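PDB 3GDC: multicopper oxidase from Arthrobacter sp. FB24, which probably oxidises phenolic or similar substrates at a type 1 copper and passes the electrons to a trinuclear copper cluster that reduces dioxygen to water. Local coordinates for residues Thr89-Gly94 and Leu130-Gln135. Numbering follows the deposited sequence.
Sequences TIHFHG and LYHCHQ. With CU (copper (II) ion), chain E; CU (copper (II) ion), chain D; CU (copper (II) ion), chain O.
H93 and H132 close on one copper ion, H93 NE2 at 2.0 Å and H132 NE2 at 2.1 Å, their rings rim to rim. H134 NE2 binds a second copper and H91 NE2 a third. The edge of the H134 ring points at the face of H91, planes at 79°, while H91 turns its edge toward the face of H132. C133 SG binds the fourth copper at 2.2 Å, with H88 and H141 completing the site, and accepts nearly straight N-H...S bonds from T89 N and Q135 N, both 3.4 Å. Behind these ligands, L130 CD2 lies over a face of the H93 ring, and H132 ND1 donates in its ring plane to C133 O (3.0 Å), fixing the ring's rotation. T89 OG1, between its N and carbonyl carbon (chi1 72°), takes H134 N at 2.9 Å and bonds G102 O; a valine here would probably leave both without that partner and let the H134 backbone shift. H91 and H132 form an antiparallel hydrogen-bonded pair, each backbone N bonded to the other's O. H222, H224, H269 and H271 of a neighbouring subunit complete the trinuclear site: the HXH and HCH motifs of a two-domain multicopper oxidase, C133 linking it to type 1 copper.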
ATOM      1  N   THR A  89      10.012  22.470 -14.822  1.00 16.30           N
ATOM      2  CA  THR A  89      11.314  21.894 -14.521  1.00 16.63           C
ATOM      3  C   THR A  89      11.310  20.414 -14.942  1.00 16.46           C
ATOM      4  O   THR A  89      10.287  19.887 -15.430  1.00 16.33           O
ATOM      5  CB  THR A  89      11.660  21.973 -12.996  1.00 16.60           C
ATOM      6  OG1 THR A  89      10.854  21.045 -12.274  1.00 17.35           O
ATOM      7  CG2 THR A  89      11.457  23.376 -12.420  1.00 16.82           C
ATOM      8  N   ILE A  90      12.443  19.749 -14.761  1.00 16.21           N
ATOM      9  CA  ILE A  90      12.453  18.292 -14.708  1.00 15.87           C
ATOM     10  C   ILE A  90      13.109  17.877 -13.408  1.00 16.43           C
ATOM     11  O   ILE A  90      14.287  18.189 -13.149  1.00 15.93           O
ATOM     12  CB  ILE A  90      13.206  17.599 -15.874  1.00 16.08           C
ATOM     13  CG1 ILE A  90      12.784  18.148 -17.245  1.00 16.12           C
ATOM     14  CG2 ILE A  90      13.010  16.068 -15.790  1.00 15.57           C
ATOM     15  CD1 ILE A  90      13.568  17.539 -18.431  1.00 15.59           C
ATOM     16  N   HIS A  91      12.335  17.167 -12.595  1.00 16.04           N
ATOM     17  CA  HIS A  91      12.840  16.553 -11.396  1.00 16.53           C
ATOM     18  C   HIS A  91      12.988  15.048 -11.618  1.00 16.52           C
ATOM     19  O   HIS A  91      12.008  14.346 -11.909  1.00 15.49           O
ATOM     20  CB  HIS A  91      11.896  16.822 -10.224  1.00 16.32           C
ATOM     21  CG  HIS A  91      12.230  16.019  -9.019  1.00 17.21           C
ATOM     22  ND1 HIS A  91      13.400  16.197  -8.312  1.00 16.33           N
ATOM     23  CD2 HIS A  91      11.579  14.994  -8.423  1.00 17.91           C
ATOM     24  CE1 HIS A  91      13.442  15.336  -7.314  1.00 19.09           C
ATOM     25  NE2 HIS A  91      12.353  14.589  -7.363  1.00 19.80           N
ATOM     26  N   PHE A  92      14.208  14.546 -11.486  1.00 16.64           N
ATOM     27  CA  PHE A  92      14.462  13.125 -11.664  1.00 17.59           C
ATOM     28  C   PHE A  92      14.416  12.369 -10.340  1.00 18.39           C
ATOM     29  O   PHE A  92      14.844  12.885  -9.305  1.00 18.27           O
ATOM     30  CB  PHE A  92      15.836  12.901 -12.317  1.00 18.05           C
ATOM     31  CG  PHE A  92      15.833  13.088 -13.796  1.00 18.58           C
ATOM     32  CD1 PHE A  92      15.705  11.988 -14.648  1.00 20.72           C
ATOM     33  CD2 PHE A  92      15.955  14.360 -14.348  1.00 19.34           C
ATOM     34  CE1 PHE A  92      15.702  12.156 -16.031  1.00 19.38           C
ATOM     35  CE2 PHE A  92      15.947  14.534 -15.740  1.00 21.16           C
ATOM     36  CZ  PHE A  92      15.816  13.429 -16.571  1.00 20.31           C
ATOM     37  N   HIS A  93      13.902  11.143 -10.382  1.00 18.64           N
ATOM     38  CA  HIS A  93      14.069  10.203  -9.286  1.00 19.62           C
ATOM     39  C   HIS A  93      15.372   9.477  -9.569  1.00 20.64           C
ATOM     40  O   HIS A  93      15.489   8.745 -10.546  1.00 22.84           O
ATOM     41  CB  HIS A  93      12.892   9.223  -9.206  1.00 19.60           C
ATOM     42  CG  HIS A  93      11.664   9.799  -8.573  1.00 19.14           C
ATOM     43  ND1 HIS A  93      11.061   9.225  -7.475  1.00 19.71           N
ATOM     44  CD2 HIS A  93      10.933  10.900  -8.872  1.00 19.26           C
ATOM     45  CE1 HIS A  93       9.999   9.933  -7.137  1.00 20.29           C
ATOM     46  NE2 HIS A  93       9.903  10.962  -7.964  1.00 19.51           N
ATOM     47  N   GLY A  94      16.375   9.733  -8.746  1.00 20.66           N
ATOM     48  CA  GLY A  94      17.707   9.185  -8.966  1.00 20.12           C
ATOM     49  C   GLY A  94      18.654  10.009  -8.119  1.00 19.93           C
ATOM     50  O   GLY A  94      18.239  11.002  -7.532  1.00 20.43           O
ATOM     51  N   LEU A 130      11.861   7.392 -12.638  1.00 13.59           N
ATOM     52  CA  LEU A 130      10.950   8.276 -13.345  1.00 13.75           C
ATOM     53  C   LEU A 130      11.430   9.709 -13.196  1.00 13.61           C
ATOM     54  O   LEU A 130      12.352   9.993 -12.414  1.00 14.19           O
ATOM     55  CB  LEU A 130       9.507   8.124 -12.816  1.00 13.71           C
ATOM     56  CG  LEU A 130       9.170   8.556 -11.375  1.00 13.90           C
ATOM     57  CD1 LEU A 130       7.681   9.016 -11.279  1.00 15.70           C
ATOM     58  CD2 LEU A 130       9.451   7.483 -10.362  1.00 16.79           C
ATOM     59  N   TYR A 131      10.821  10.599 -13.967  1.00 12.99           N
ATOM     60  CA  TYR A 131      11.066  12.027 -13.862  1.00 13.11           C
ATOM     61  C   TYR A 131       9.730  12.740 -14.054  1.00 13.51           C
ATOM     62  O   TYR A 131       8.793  12.190 -14.674  1.00 13.38           O
ATOM     63  CB  TYR A 131      12.119  12.491 -14.894  1.00 13.41           C
ATOM     64  CG  TYR A 131      11.701  12.308 -16.339  1.00 13.20           C
ATOM     65  CD1 TYR A 131      11.003  13.316 -17.016  1.00 14.78           C
ATOM     66  CD2 TYR A 131      11.977  11.118 -17.019  1.00 12.79           C
ATOM     67  CE1 TYR A 131      10.600  13.152 -18.350  1.00 13.92           C
ATOM     68  CE2 TYR A 131      11.565  10.931 -18.358  1.00 11.36           C
ATOM     69  CZ  TYR A 131      10.883  11.960 -19.008  1.00 14.66           C
ATOM     70  OH  TYR A 131      10.470  11.800 -20.303  1.00 13.47           O
ATOM     71  N   HIS A 132       9.609  13.941 -13.498  1.00 13.22           N
ATOM     72  CA  HIS A 132       8.404  14.746 -13.687  1.00 13.96           C
ATOM     73  C   HIS A 132       8.665  16.194 -13.345  1.00 14.24           C
ATOM     74  O   HIS A 132       9.693  16.522 -12.746  1.00 13.68           O
ATOM     75  CB  HIS A 132       7.225  14.188 -12.860  1.00 13.86           C
ATOM     76  CG  HIS A 132       7.490  14.111 -11.388  1.00 14.13           C
ATOM     77  ND1 HIS A 132       7.401  15.207 -10.556  1.00 13.81           N
ATOM     78  CD2 HIS A 132       7.837  13.066 -10.602  1.00 14.94           C
ATOM     79  CE1 HIS A 132       7.692  14.841  -9.320  1.00 15.53           C
ATOM     80  NE2 HIS A 132       7.954  13.545  -9.320  1.00 15.54           N
ATOM     81  N   CYS A 133       7.753  17.073 -13.735  1.00 15.00           N
ATOM     82  CA  CYS A 133       7.921  18.482 -13.424  1.00 15.95           C
ATOM     83  C   CYS A 133       7.739  18.725 -11.927  1.00 16.37           C
ATOM     84  O   CYS A 133       6.944  18.041 -11.267  1.00 17.03           O
ATOM     85  CB  CYS A 133       6.938  19.336 -14.233  1.00 15.48           C
ATOM     86  SG  CYS A 133       7.080  21.096 -13.872  1.00 16.90           S
ATOM     87  N   HIS A 134       8.476  19.692 -11.383  1.00 16.86           N
ATOM     88  CA  HIS A 134       8.339  19.996  -9.958  1.00 18.36           C
ATOM     89  C   HIS A 134       7.962  21.464  -9.678  1.00 19.13           C
ATOM     90  O   HIS A 134       8.174  21.977  -8.576  1.00 19.80           O
ATOM     91  CB  HIS A 134       9.601  19.569  -9.195  1.00 18.65           C
ATOM     92  CG  HIS A 134       9.338  19.172  -7.777  1.00 19.55           C
ATOM     93  ND1 HIS A 134       8.926  20.074  -6.821  1.00 22.31           N
ATOM     94  CD2 HIS A 134       9.426  17.973  -7.152  1.00 23.15           C
ATOM     95  CE1 HIS A 134       8.772  19.450  -5.668  1.00 22.63           C
ATOM     96  NE2 HIS A 134       9.064  18.172  -5.844  1.00 22.61           N
ATOM     97  N   GLN A 135       7.407  22.131 -10.683  1.00 19.74           N
ATOM     98  CA  GLN A 135       6.879  23.482 -10.531  1.00 20.85           C
ATOM     99  C   GLN A 135       5.585  23.473  -9.700  1.00 21.69           C
ATOM    100  O   GLN A 135       4.752  22.563  -9.824  1.00 21.41           O
ATOM    101  CB  GLN A 135       6.630  24.101 -11.912  1.00 20.54           C
ATOM    102  CG  GLN A 135       6.137  25.564 -11.919  1.00 21.60           C
ATOM    103  CD  GLN A 135       7.223  26.566 -11.548  1.00 23.07           C
ATOM    104  OE1 GLN A 135       6.931  27.682 -11.097  1.00 27.15           O
ATOM    105  NE2 GLN A 135       8.469  26.181 -11.742  1.00 21.58           N
TER
HETATM  106 CU    CU E 303       8.313  12.211  -7.766  0.60 22.02          CU
HETATM  107 CU    CU D 301       5.582  22.230 -14.983  1.00 24.54          CU
HETATM  108 CU    CU O 304       9.305  16.784  -4.531  0.50 24.25          CU